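Local atomic coordinates of protein Pcdhgc3 (Mus musculus, PDB entry 4ZI8), a protein that probably acts, through extracellular cadherin repeats of which this piece holds the first three, in calcium-dependent cell adhesion and may help establish specific neuronal connections. Residues 117-123 with 151-157; 159-165 with 202-208; 226-232 with 260-266; 233-239 with 255-259. All coordinates share one frame; numbering follows the deposited sequence.

Contact 1 (117-123 with 151-157). With CA (calcium ion), chain O; CA (calcium ion), chain N; CA (calcium ion), chain P.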
# COMPACT_ATOMS: atom_id res chain seq x y z
N ASP B 117 -22.66 -19.27 32.29
CA ASP B 117 -22.63 -18.05 31.46
C ASP B 117 -23.99 -17.62 31.00
O ASP B 117 -24.78 -18.45 30.59
CB ASP B 117 -21.76 -18.26 30.22
CG ASP B 117 -21.47 -16.96 29.48
OD1 ASP B 117 -21.19 -15.94 30.13
OD2 ASP B 117 -21.49 -16.96 28.23
N ILE B 118 -24.27 -16.32 31.05
CA ILE B 118 -25.40 -15.82 30.29
C ILE B 118 -24.86 -14.79 29.30
O ILE B 118 -23.75 -14.25 29.46
CB ILE B 118 -26.54 -15.19 31.19
CG1 ILE B 118 -26.08 -13.88 31.80
CG2 ILE B 118 -26.98 -16.19 32.32
CD1 ILE B 118 -27.11 -13.21 32.74
N ASN B 119 -25.62 -14.54 28.26
CA ASN B 119 -25.17 -13.60 27.24
C ASN B 119 -25.44 -12.15 27.61
O ASN B 119 -26.21 -11.45 26.91
CB ASN B 119 -25.80 -13.89 25.87
CG ASN B 119 -25.01 -13.21 24.74
OD1 ASN B 119 -23.83 -12.93 24.90
ND2 ASN B 119 -25.68 -12.90 23.63
N ASP B 120 -24.78 -11.70 28.69
CA ASP B 120 -24.95 -10.33 29.19
C ASP B 120 -23.93 -9.35 28.63
O ASP B 120 -23.90 -8.18 29.06
CB ASP B 120 -24.91 -10.30 30.73
CG ASP B 120 -23.72 -11.07 31.33
OD1 ASP B 120 -23.05 -11.84 30.63
OD2 ASP B 120 -23.49 -10.95 32.57
N ASN B 121 -23.12 -9.76 27.65
CA ASN B 121 -22.21 -8.79 26.99
C ASN B 121 -22.30 -8.75 25.46
O ASN B 121 -22.37 -9.82 24.78
CB ASN B 121 -20.76 -9.10 27.39
CG ASN B 121 -20.52 -8.97 28.88
OD1 ASN B 121 -20.12 -7.90 29.37
ND2 ASN B 121 -20.74 -10.07 29.63
N ASN B 122 -22.32 -7.53 24.94
CA ASN B 122 -22.06 -7.25 23.51
C ASN B 122 -20.61 -7.53 23.19
O ASN B 122 -19.75 -7.39 24.05
CB ASN B 122 -22.30 -5.78 23.16
CG ASN B 122 -23.71 -5.33 23.42
OD1 ASN B 122 -24.65 -6.08 23.25
ND2 ASN B 122 -23.85 -4.06 23.79
N PRO B 123 -20.31 -7.86 21.92
CA PRO B 123 -18.91 -7.72 21.53
C PRO B 123 -18.52 -6.25 21.68
O PRO B 123 -19.44 -5.44 21.72
CB PRO B 123 -18.89 -8.17 20.06
CG PRO B 123 -20.12 -8.99 19.88
CD PRO B 123 -21.14 -8.47 20.87
N ASP B 151 -15.64 -10.38 22.79
CA ASP B 151 -16.87 -10.61 23.56
C ASP B 151 -16.46 -11.46 24.76
O ASP B 151 -15.93 -12.56 24.57
CB ASP B 151 -17.92 -11.32 22.71
CG ASP B 151 -19.31 -11.36 23.35
OD1 ASP B 151 -19.45 -11.71 24.54
OD2 ASP B 151 -20.27 -11.03 22.61
N PRO B 152 -16.65 -10.95 25.98
CA PRO B 152 -16.13 -11.66 27.16
C PRO B 152 -16.98 -12.84 27.64
O PRO B 152 -16.53 -13.51 28.57
CB PRO B 152 -16.08 -10.56 28.23
CG PRO B 152 -17.20 -9.63 27.85
CD PRO B 152 -17.24 -9.64 26.33
N ASP B 153 -18.15 -13.08 27.07
CA ASP B 153 -18.95 -14.25 27.39
C ASP B 153 -18.25 -15.47 26.77
O ASP B 153 -17.21 -15.33 26.12
CB ASP B 153 -20.39 -14.09 26.86
CG ASP B 153 -21.09 -12.85 27.41
OD1 ASP B 153 -20.95 -12.57 28.62
OD2 ASP B 153 -21.76 -12.13 26.62
N VAL B 154 -18.80 -16.66 26.97
CA VAL B 154 -18.14 -17.86 26.46
C VAL B 154 -19.08 -18.69 25.64
O VAL B 154 -20.28 -18.42 25.56
CB VAL B 154 -17.54 -18.73 27.60
CG1 VAL B 154 -16.29 -18.08 28.16
CG2 VAL B 154 -18.57 -19.02 28.71
N GLY B 155 -18.52 -19.70 24.98
CA GLY B 155 -19.29 -20.55 24.10
C GLY B 155 -19.99 -19.76 23.01
O GLY B 155 -19.41 -18.87 22.35
N SER B 156 -21.27 -20.06 22.83
CA SER B 156 -22.02 -19.43 21.76
C SER B 156 -22.27 -17.99 22.07
O SER B 156 -22.60 -17.23 21.17
CB SER B 156 -23.34 -20.16 21.53
OG SER B 156 -23.09 -21.34 20.80
N ASN B 157 -22.08 -17.60 23.33
CA ASN B 157 -22.29 -16.20 23.71
C ASN B 157 -21.11 -15.29 23.38
O ASN B 157 -21.22 -14.05 23.48
CB ASN B 157 -22.61 -16.10 25.20
CG ASN B 157 -23.86 -16.88 25.57
OD1 ASN B 157 -24.80 -16.97 24.79
ND2 ASN B 157 -23.86 -17.49 26.76
CA CA O . -21.71 -13.74 30.51
CA CA N . -21.87 -11.97 24.18
CA CA P . -21.55 -11.20 33.63
O HOH W 1 -25.91 -19.20 27.48
O HOH W 2 -21.08 -9.01 32.75
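Asp153 reaches from 151-157 into the curve of 117-123 and shares its carboxylate between two calcium ions. Asp153 OD1 binds the ion of chain O at 2.4 Å. OD2 binds the ion of chain N, which also takes the backbone oxygens of Asn121 and Asn157. With CG beside its own backbone N, chi1 -57° brings both carboxylate oxygens to the N-H groups of Asn121. Asn121 N meets the syn lone pair of OD2. Asn121 ND2 gives Asp153 OD1 a 2.7 Å bond on the syn side, 28° out of the carboxylate plane. These segments carry the DXNDN and DXD calcium motifs of a cadherin linker, here between the first and second repeats. Asp151 grips the chain N ion with both oxygens. Its OD1 also accepts from Asp153 N in an Asx turn. Glu29 and Glu85 complete the chain O site, and Asp208 the chain N site. Asp117 OD1 binds the chain O ion at 2.3 Å, while Asp117 OD2 accepts from Val154 N at 3.0 Å and Asn157 ND2 at 2.8 Å, from opposite faces of its plane. The amides of Asn119 and Asn157 stack, 10° apart, and Asn119 CB meets Asn157 OD1 at 3.4 Å. Asp120 bridges the chain O ion (OD1) and the chain P ion (OD2). The solvent side is looser: water 1 bonds Asp117 O weakly, as water 2 does Asn121 ND2.

Contact 2 (159-165 with 202-208). With CA (calcium ion), chain N.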
# COMPACT_ATOMS: atom_id res chain seq x y z
N LEU B 159 -17.89 -14.09 20.58
CA LEU B 159 -17.85 -13.61 19.19
C LEU B 159 -17.99 -14.77 18.21
O LEU B 159 -17.25 -15.75 18.32
CB LEU B 159 -16.55 -12.84 18.94
CG LEU B 159 -16.41 -12.21 17.53
CD1 LEU B 159 -17.49 -11.19 17.29
CD2 LEU B 159 -15.08 -11.53 17.39
N GLN B 160 -18.95 -14.67 17.30
CA GLN B 160 -19.14 -15.70 16.29
C GLN B 160 -18.82 -15.24 14.85
O GLN B 160 -18.29 -16.02 14.05
CB GLN B 160 -20.58 -16.22 16.32
CG GLN B 160 -20.92 -16.93 17.65
CD GLN B 160 -19.92 -18.01 18.05
OE1 GLN B 160 -19.52 -18.84 17.23
NE2 GLN B 160 -19.51 -17.99 19.33
N THR B 161 -19.18 -14.02 14.51
CA THR B 161 -18.95 -13.62 13.13
C THR B 161 -18.95 -12.11 12.97
O THR B 161 -19.15 -11.39 13.96
CB THR B 161 -19.99 -14.25 12.20
OG1 THR B 161 -19.50 -14.18 10.85
CG2 THR B 161 -21.34 -13.56 12.29
N TYR B 162 -18.67 -11.67 11.75
CA TYR B 162 -18.67 -10.25 11.39
C TYR B 162 -19.47 -10.07 10.13
O TYR B 162 -19.54 -10.99 9.31
CB TYR B 162 -17.25 -9.74 11.13
CG TYR B 162 -16.28 -9.67 12.30
CD1 TYR B 162 -15.43 -10.74 12.57
CD2 TYR B 162 -16.15 -8.51 13.06
CE1 TYR B 162 -14.51 -10.68 13.61
CE2 TYR B 162 -15.21 -8.43 14.09
CZ TYR B 162 -14.40 -9.53 14.36
OH TYR B 162 -13.47 -9.49 15.37
N GLU B 163 -20.10 -8.91 9.99
CA GLU B 163 -20.79 -8.57 8.77
C GLU B 163 -20.33 -7.20 8.34
O GLU B 163 -19.91 -6.38 9.17
CB GLU B 163 -22.30 -8.59 8.95
CG GLU B 163 -22.80 -9.95 9.30
CD GLU B 163 -24.30 -10.03 9.40
OE1 GLU B 163 -24.95 -8.97 9.55
OE2 GLU B 163 -24.83 -11.15 9.32
N LEU B 164 -20.41 -6.95 7.04
CA LEU B 164 -19.97 -5.69 6.47
C LEU B 164 -21.12 -5.04 5.73
O LEU B 164 -21.90 -5.70 5.05
CB LEU B 164 -18.78 -5.92 5.53
CG LEU B 164 -18.14 -4.66 4.94
CD1 LEU B 164 -17.42 -3.84 6.03
CD2 LEU B 164 -17.21 -5.05 3.77
N SER B 165 -21.26 -3.73 5.90
CA SER B 165 -22.28 -2.99 5.19
C SER B 165 -22.19 -3.18 3.67
O SER B 165 -21.11 -3.34 3.09
CB SER B 165 -22.16 -1.50 5.53
OG SER B 165 -20.83 -1.09 5.28
N LEU B 202 -17.80 2.61 5.43
CA LEU B 202 -18.32 1.29 5.70
C LEU B 202 -18.60 1.09 7.18
O LEU B 202 -18.13 1.82 7.98
CB LEU B 202 -17.32 0.23 5.29
CG LEU B 202 -16.68 0.27 3.94
CD1 LEU B 202 -15.49 -0.63 3.87
CD2 LEU B 202 -17.69 -0.14 2.91
N VAL B 203 -19.37 0.06 7.49
CA VAL B 203 -19.62 -0.31 8.86
C VAL B 203 -19.36 -1.81 9.02
O VAL B 203 -19.93 -2.59 8.34
CB VAL B 203 -21.03 -0.00 9.36
CG1 VAL B 203 -21.17 -0.40 10.81
CG2 VAL B 203 -21.35 1.46 9.23
N LEU B 204 -18.45 -2.15 9.92
CA LEU B 204 -18.19 -3.52 10.32
C LEU B 204 -19.00 -3.82 11.58
O LEU B 204 -18.90 -3.10 12.58
CB LEU B 204 -16.70 -3.74 10.60
CG LEU B 204 -16.23 -5.12 11.08
CD1 LEU B 204 -16.36 -6.11 9.98
CD2 LEU B 204 -14.79 -5.07 11.63
N THR B 205 -19.78 -4.89 11.52
CA THR B 205 -20.59 -5.34 12.65
C THR B 205 -20.02 -6.63 13.23
O THR B 205 -19.82 -7.59 12.49
CB THR B 205 -22.03 -5.54 12.24
OG1 THR B 205 -22.57 -4.29 11.86
CG2 THR B 205 -22.85 -6.11 13.40
N ALA B 206 -19.72 -6.65 14.52
CA ALA B 206 -19.33 -7.90 15.18
C ALA B 206 -20.55 -8.48 15.89
O ALA B 206 -21.28 -7.73 16.54
CB ALA B 206 -18.23 -7.67 16.14
N LEU B 207 -20.78 -9.79 15.74
CA LEU B 207 -21.94 -10.45 16.35
C LEU B 207 -21.54 -11.67 17.19
O LEU B 207 -20.68 -12.45 16.79
CB LEU B 207 -22.92 -10.92 15.28
CG LEU B 207 -23.48 -9.83 14.37
CD1 LEU B 207 -23.24 -10.23 12.90
CD2 LEU B 207 -24.95 -9.62 14.62
N ASP B 208 -22.20 -11.84 18.32
CA ASP B 208 -21.99 -13.06 19.08
C ASP B 208 -23.04 -14.07 18.60
O ASP B 208 -23.76 -13.80 17.65
CB ASP B 208 -22.02 -12.80 20.60
CG ASP B 208 -23.39 -12.40 21.15
OD1 ASP B 208 -24.45 -12.66 20.56
OD2 ASP B 208 -23.39 -11.82 22.26
CA CA N . -21.87 -11.97 24.18
O HOH W 3 -22.23 -3.84 9.08
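A classic beta bulge interrupts the antiparallel pairing of 159-165 with 202-208: Gln160 and Thr161 both face Leu207. Leu207 O accepts from Gln160 N at 2.9 Å and from Thr161 N at 3.1 Å. From Thr161–Leu207 on, the pairing is regular, with Glu163–Thr205 the next hydrogen-bonded pair. Ser165 finishes the ladder with its side chain: Ser165 OG accepts from Val203 N at 2.9 Å. On one face of the sheet, with CG beside the backbone N (chi1 -67°), Tyr162 CE2 lies 3.7 Å from Ala206 CB, and its CD2 lies 3.9 Å from Leu204 CD1. This is the inward face of the second cadherin repeat, a beta sandwich; strands 170-176 and 182-188 pack against it. Tyr162 OH reaches beyond Ala206 and Leu204 to bond Lys182 O and Ala149 N. An alanine here is likely to open a gap beside Ala206 and Leu204 and cost Lys182 O and Ala149 N their hydroxyl partner. On the other face, Glu163 CG touches Leu207 CD1 at 3.6 Å, and water 3 joins Val203 O to Thr205 OG1. Asp208 OD2 binds the calcium ion of chain N at 2.5 Å, and its OD1 accepts from Arg214 N.

Contact 3 (226-232 with 260-266). With CA (calcium ion), chain Q; CA (calcium ion), chain S; CA (calcium ion), chain R.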
# COMPACT_ATOMS: atom_id res chain seq x y z
N ASP B 226 -5.46 9.21 -4.58
CA ASP B 226 -5.35 9.45 -6.01
C ASP B 226 -4.10 8.83 -6.61
O ASP B 226 -3.02 8.85 -5.99
CB ASP B 226 -5.33 10.96 -6.30
CG ASP B 226 -5.24 11.26 -7.79
OD1 ASP B 226 -6.11 10.76 -8.54
OD2 ASP B 226 -4.32 11.99 -8.23
N ALA B 227 -4.24 8.27 -7.80
CA ALA B 227 -3.09 7.87 -8.59
C ALA B 227 -3.16 8.63 -9.91
O ALA B 227 -4.23 9.11 -10.30
CB ALA B 227 -3.09 6.39 -8.84
N ASN B 228 -2.01 8.75 -10.57
CA ASN B 228 -1.93 9.46 -11.84
C ASN B 228 -2.43 8.55 -12.96
O ASN B 228 -1.64 8.06 -13.76
CB ASN B 228 -0.50 9.89 -12.11
CG ASN B 228 -0.39 10.92 -13.23
OD1 ASN B 228 -1.32 11.67 -13.53
ND2 ASN B 228 0.80 10.98 -13.83
N ASP B 229 -3.73 8.31 -13.00
CA ASP B 229 -4.26 7.44 -14.03
C ASP B 229 -5.03 8.22 -15.06
O ASP B 229 -5.86 7.65 -15.77
CB ASP B 229 -5.12 6.31 -13.43
CG ASP B 229 -6.22 6.83 -12.50
OD1 ASP B 229 -6.27 8.03 -12.22
OD2 ASP B 229 -7.04 6.01 -12.01
N ASN B 230 -4.75 9.51 -15.18
CA ASN B 230 -5.30 10.29 -16.29
C ASN B 230 -4.27 11.17 -16.97
O ASN B 230 -3.51 11.87 -16.30
CB ASN B 230 -6.46 11.15 -15.81
CG ASN B 230 -7.65 10.33 -15.44
OD1 ASN B 230 -8.45 9.95 -16.30
ND2 ASN B 230 -7.80 10.06 -14.16
N ALA B 231 -4.24 11.14 -18.30
CA ALA B 231 -3.36 12.02 -19.07
C ALA B 231 -4.06 13.33 -19.28
O ALA B 231 -5.29 13.36 -19.34
CB ALA B 231 -3.03 11.40 -20.40
N PRO B 232 -3.28 14.41 -19.40
CA PRO B 232 -3.83 15.70 -19.83
C PRO B 232 -4.53 15.55 -21.17
O PRO B 232 -4.21 14.64 -21.92
CB PRO B 232 -2.59 16.57 -19.95
CG PRO B 232 -1.65 15.98 -18.96
CD PRO B 232 -1.86 14.50 -19.07
N ASP B 260 -6.72 17.97 -16.83
CA ASP B 260 -6.29 16.67 -16.29
C ASP B 260 -7.23 16.34 -15.14
O ASP B 260 -7.51 17.16 -14.28
CB ASP B 260 -4.82 16.71 -15.83
CG ASP B 260 -4.23 15.33 -15.56
OD1 ASP B 260 -4.81 14.55 -14.78
OD2 ASP B 260 -3.16 15.02 -16.14
N LEU B 261 -7.75 15.13 -15.13
CA LEU B 261 -8.76 14.80 -14.14
C LEU B 261 -8.18 14.42 -12.78
O LEU B 261 -8.93 14.28 -11.81
CB LEU B 261 -9.65 13.67 -14.66
CG LEU B 261 -10.65 14.08 -15.74
CD1 LEU B 261 -11.43 12.86 -16.22
CD2 LEU B 261 -11.61 15.11 -15.19
N ASP B 262 -6.87 14.23 -12.71
CA ASP B 262 -6.28 13.77 -11.46
C ASP B 262 -6.12 14.90 -10.43
O ASP B 262 -6.34 16.08 -10.73
CB ASP B 262 -4.91 13.15 -11.70
CG ASP B 262 -4.98 11.87 -12.48
OD1 ASP B 262 -5.84 11.00 -12.24
OD2 ASP B 262 -4.12 11.71 -13.35
N GLU B 263 -5.75 14.51 -9.22
CA GLU B 263 -5.63 15.44 -8.09
C GLU B 263 -4.22 16.00 -7.92
O GLU B 263 -3.24 15.30 -8.16
CB GLU B 263 -6.06 14.73 -6.80
CG GLU B 263 -5.81 15.51 -5.55
CD GLU B 263 -6.14 14.71 -4.31
OE1 GLU B 263 -5.43 13.72 -4.04
OE2 GLU B 263 -7.12 15.07 -3.63
N GLY B 264 -4.14 17.24 -7.47
CA GLY B 264 -2.87 17.83 -7.06
C GLY B 264 -1.85 17.80 -8.18
O GLY B 264 -2.15 18.19 -9.30
N LEU B 265 -0.66 17.30 -7.88
CA LEU B 265 0.43 17.28 -8.86
C LEU B 265 0.07 16.39 -10.04
O LEU B 265 0.45 16.69 -11.20
CB LEU B 265 1.73 16.79 -8.23
CG LEU B 265 2.32 17.68 -7.11
CD1 LEU B 265 3.35 16.90 -6.29
CD2 LEU B 265 2.94 18.91 -7.69
N ASN B 266 -0.64 15.32 -9.76
CA ASN B 266 -1.06 14.38 -10.77
C ASN B 266 -1.94 15.06 -11.83
O ASN B 266 -2.12 14.54 -12.92
CB ASN B 266 -1.83 13.22 -10.15
CG ASN B 266 -0.97 12.33 -9.26
OD1 ASN B 266 0.23 12.14 -9.49
ND2 ASN B 266 -1.60 11.74 -8.24
CA CA Q . -6.48 9.52 -10.51
CA CA S . -2.71 13.20 -14.63
CA CA R . -9.16 6.73 -11.41
O HOH W 4 -4.98 11.49 -2.72
O HOH W 5 -0.49 9.99 -6.35
O HOH W 6 -9.69 7.53 -13.66
O HOH W 7 -7.68 13.93 -17.84
O HOH W 8 -9.82 4.69 -12.06
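Asp226 OD2 is held by two donors from 260-266. Asn266 ND2 reaches Asp226 OD2 at 2.7 Å and Glu263 N at 3.1 Å. They come from opposite faces of the carboxylate, 40° and 63° out of its plane, and this pair should hinder its rotation. With CG turned away from the backbone N (chi1 -179°), the other oxygen, Asp226 OD1, faces the calcium ion of chain Q and binds it at 2.4 Å. Ala227 O is a further ligand of this ion. Asp262 bridges two metals. Its OD1 joins the chain Q ion and its OD2 the chain S ion. Asn230 steadies this bridge from the other segment. Its backbone N meets the syn lone pair of Asp262 OD2, and Asn230 ND2 donates to Asp262 OD1 at 2.9 Å in a nearly straight bond that lies in the amide plane. The chain S ion is also bound by Asn228 OD1, by the backbone oxygens of Asn230 and Asn266, and by both oxygens of Asp260. Asp260 OD1 accepts from Asp262 N as well, in an Asx turn. This is the calcium-binding linker between the second and third cadherin repeats. Glu136 and Glu195 supply ligands from the second repeat, and Asp316 from the third. Asp229 bridges the chain Q ion (OD1) and the chain R ion (OD2). Waters edge the site: water 4 joins Asp226 N to Glu263 OE1, and water 7 joins Ala231 O to Leu261 N. So many carboxylates would probably repel one another without calcium, so the rigid joint between repeats is likely to depend on the metal.

Contact 4 (233-239 with 255-259)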
# COMPACT_ATOMS: atom_id res chain seq x y z
N ALA B 233 -5.49 16.42 -21.44
CA ALA B 233 -6.17 16.41 -22.73
C ALA B 233 -6.38 17.84 -23.18
O ALA B 233 -7.01 18.62 -22.47
CB ALA B 233 -7.51 15.69 -22.63
N PHE B 234 -5.86 18.19 -24.36
CA PHE B 234 -6.07 19.53 -24.90
C PHE B 234 -7.52 19.78 -25.26
O PHE B 234 -8.21 18.87 -25.70
CB PHE B 234 -5.15 19.76 -26.11
CG PHE B 234 -3.77 20.19 -25.71
CD1 PHE B 234 -3.51 21.51 -25.36
CD2 PHE B 234 -2.73 19.27 -25.64
CE1 PHE B 234 -2.26 21.91 -24.97
CE2 PHE B 234 -1.46 19.67 -25.24
CZ PHE B 234 -1.23 20.98 -24.91
N ASN B 235 -7.97 21.01 -25.04
CA ASN B 235 -9.30 21.43 -25.45
C ASN B 235 -9.49 21.27 -26.94
O ASN B 235 -10.57 20.90 -27.41
CB ASN B 235 -9.56 22.87 -25.04
CG ASN B 235 -10.11 22.98 -23.63
OD1 ASN B 235 -9.87 22.11 -22.79
ND2 ASN B 235 -10.88 24.03 -23.37
N GLN B 236 -8.43 21.56 -27.69
CA GLN B 236 -8.45 21.34 -29.12
C GLN B 236 -7.07 20.91 -29.56
O GLN B 236 -6.06 21.23 -28.92
CB GLN B 236 -8.91 22.60 -29.86
CG GLN B 236 -8.25 23.86 -29.44
CD GLN B 236 -8.86 25.07 -30.12
OE1 GLN B 236 -9.79 25.67 -29.59
NE2 GLN B 236 -8.36 25.42 -31.29
N SER B 237 -7.03 20.15 -30.64
CA SER B 237 -5.81 19.55 -31.11
C SER B 237 -5.04 20.52 -31.99
O SER B 237 -3.83 20.44 -32.09
CB SER B 237 -6.10 18.27 -31.89
OG SER B 237 -6.35 17.20 -31.00
N LEU B 238 -5.77 21.45 -32.59
CA LEU B 238 -5.18 22.36 -33.55
C LEU B 238 -5.57 23.79 -33.22
O LEU B 238 -6.76 24.11 -33.07
CB LEU B 238 -5.62 21.99 -34.98
CG LEU B 238 -5.28 22.94 -36.13
CD1 LEU B 238 -3.79 23.18 -36.22
CD2 LEU B 238 -5.79 22.38 -37.44
N TYR B 239 -4.55 24.65 -33.10
CA TYR B 239 -4.74 26.09 -32.94
C TYR B 239 -4.19 26.83 -34.18
O TYR B 239 -3.13 26.48 -34.68
CB TYR B 239 -4.05 26.61 -31.67
CG TYR B 239 -4.58 26.03 -30.37
CD1 TYR B 239 -4.17 24.78 -29.93
CD2 TYR B 239 -5.45 26.76 -29.57
CE1 TYR B 239 -4.64 24.26 -28.73
CE2 TYR B 239 -5.92 26.26 -28.38
CZ TYR B 239 -5.52 25.01 -27.96
OH TYR B 239 -6.00 24.51 -26.77
N GLN B 255 -3.15 30.97 -26.93
CA GLN B 255 -3.09 30.29 -25.63
C GLN B 255 -3.66 28.87 -25.74
O GLN B 255 -4.84 28.69 -26.09
CB GLN B 255 -3.83 31.08 -24.55
CG GLN B 255 -3.72 30.46 -23.16
CD GLN B 255 -4.34 31.32 -22.09
OE1 GLN B 255 -5.25 32.11 -22.35
NE2 GLN B 255 -3.84 31.19 -20.87
N VAL B 256 -2.84 27.86 -25.46
CA VAL B 256 -3.33 26.50 -25.52
C VAL B 256 -3.80 26.06 -24.13
O VAL B 256 -3.36 26.61 -23.11
CB VAL B 256 -2.27 25.55 -26.06
CG1 VAL B 256 -1.75 26.07 -27.44
CG2 VAL B 256 -1.11 25.43 -25.07
N LEU B 257 -4.72 25.11 -24.09
CA LEU B 257 -5.29 24.71 -22.81
C LEU B 257 -5.54 23.21 -22.77
O LEU B 257 -6.28 22.68 -23.61
CB LEU B 257 -6.59 25.47 -22.53
CG LEU B 257 -7.37 24.99 -21.30
CD1 LEU B 257 -6.59 25.25 -20.02
CD2 LEU B 257 -8.77 25.58 -21.22
N ALA B 258 -4.91 22.54 -21.81
CA ALA B 258 -5.19 21.13 -21.54
C ALA B 258 -5.75 21.00 -20.15
O ALA B 258 -5.50 21.88 -19.32
CB ALA B 258 -3.93 20.29 -21.68
N THR B 259 -6.50 19.94 -19.88
CA THR B 259 -7.01 19.67 -18.53
C THR B 259 -6.67 18.24 -18.13
O THR B 259 -6.39 17.41 -18.98
CB THR B 259 -8.52 19.87 -18.44
OG1 THR B 259 -9.16 18.90 -19.28
CG2 THR B 259 -8.92 21.26 -18.88
O HOH W 9 -9.46 19.54 -22.10
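Tyr239 reaches across to Val256 and Leu257. Its CB is directed from the backbone toward 255-259, and with CG beside the backbone N (chi1 -62°) the ring passes over Val256. Tyr239 CD1 and CE1 lie nearest Val256 CG1, with CE1 at 3.6 Å. That methyl sits over the ring face in a CH-pi contact, while Gln236 CG rests on the opposite face. On the other side of the ring, Tyr239 CE2 is 3.5 Å from Gln255 O. Tyr239 CZ comes to Val256 CA at 3.6 Å. At the tip, Tyr239 OH accepts from Leu257 N at 3.0 Å. A phenylalanine in its place would probably leave Leu257 N without this acceptor. Further along, Phe234 takes Ala258 CB over the centre of its ring face, 3.9 Å from the centroid, and Val256 CG2 at its edge. Ala233 and Thr259 form an antiparallel hydrogen-bonded pair, and Asn235 N donates to Leu257 O at 2.8 Å. Here the first strand of the third cadherin repeat breaks at 235-237 and crosses between the sheets of the beta sandwich: 233-234 pairs with 252-259, and 238-244 runs beside 324-333. Water 9 ties Ala233 O, Asn235 OD1 and Thr259 OG1 at the polar, solvent-facing end. Backbone pairing is short, and the Tyr239 hydroxyl supplies the acceptor for Leu257 N where the backbone beyond Asn235 no longer pairs with 255-259.

From the N terminus, the chain first runs through the first repeat. Contact 1 then closes a loop of 27 residues that carries strands 130-135 and 143-145 of the second repeat. Contact 2 follows in series and closes a 36-residue loop that holds strands 170-176 and 182-188. The two touch, since Asp208 from contact 2 joins the chain N calcium ion of contact 1. Contact 3 repeats the calcium linker of contact 1 about 50 Å away, between centres, and closes a 27-residue loop in the third repeat. Contact 4 is nested inside that loop and ties the start of the third repeat to strand 252-259. Pro232 and Thr259 pack where contacts 3 and 4 adjoin.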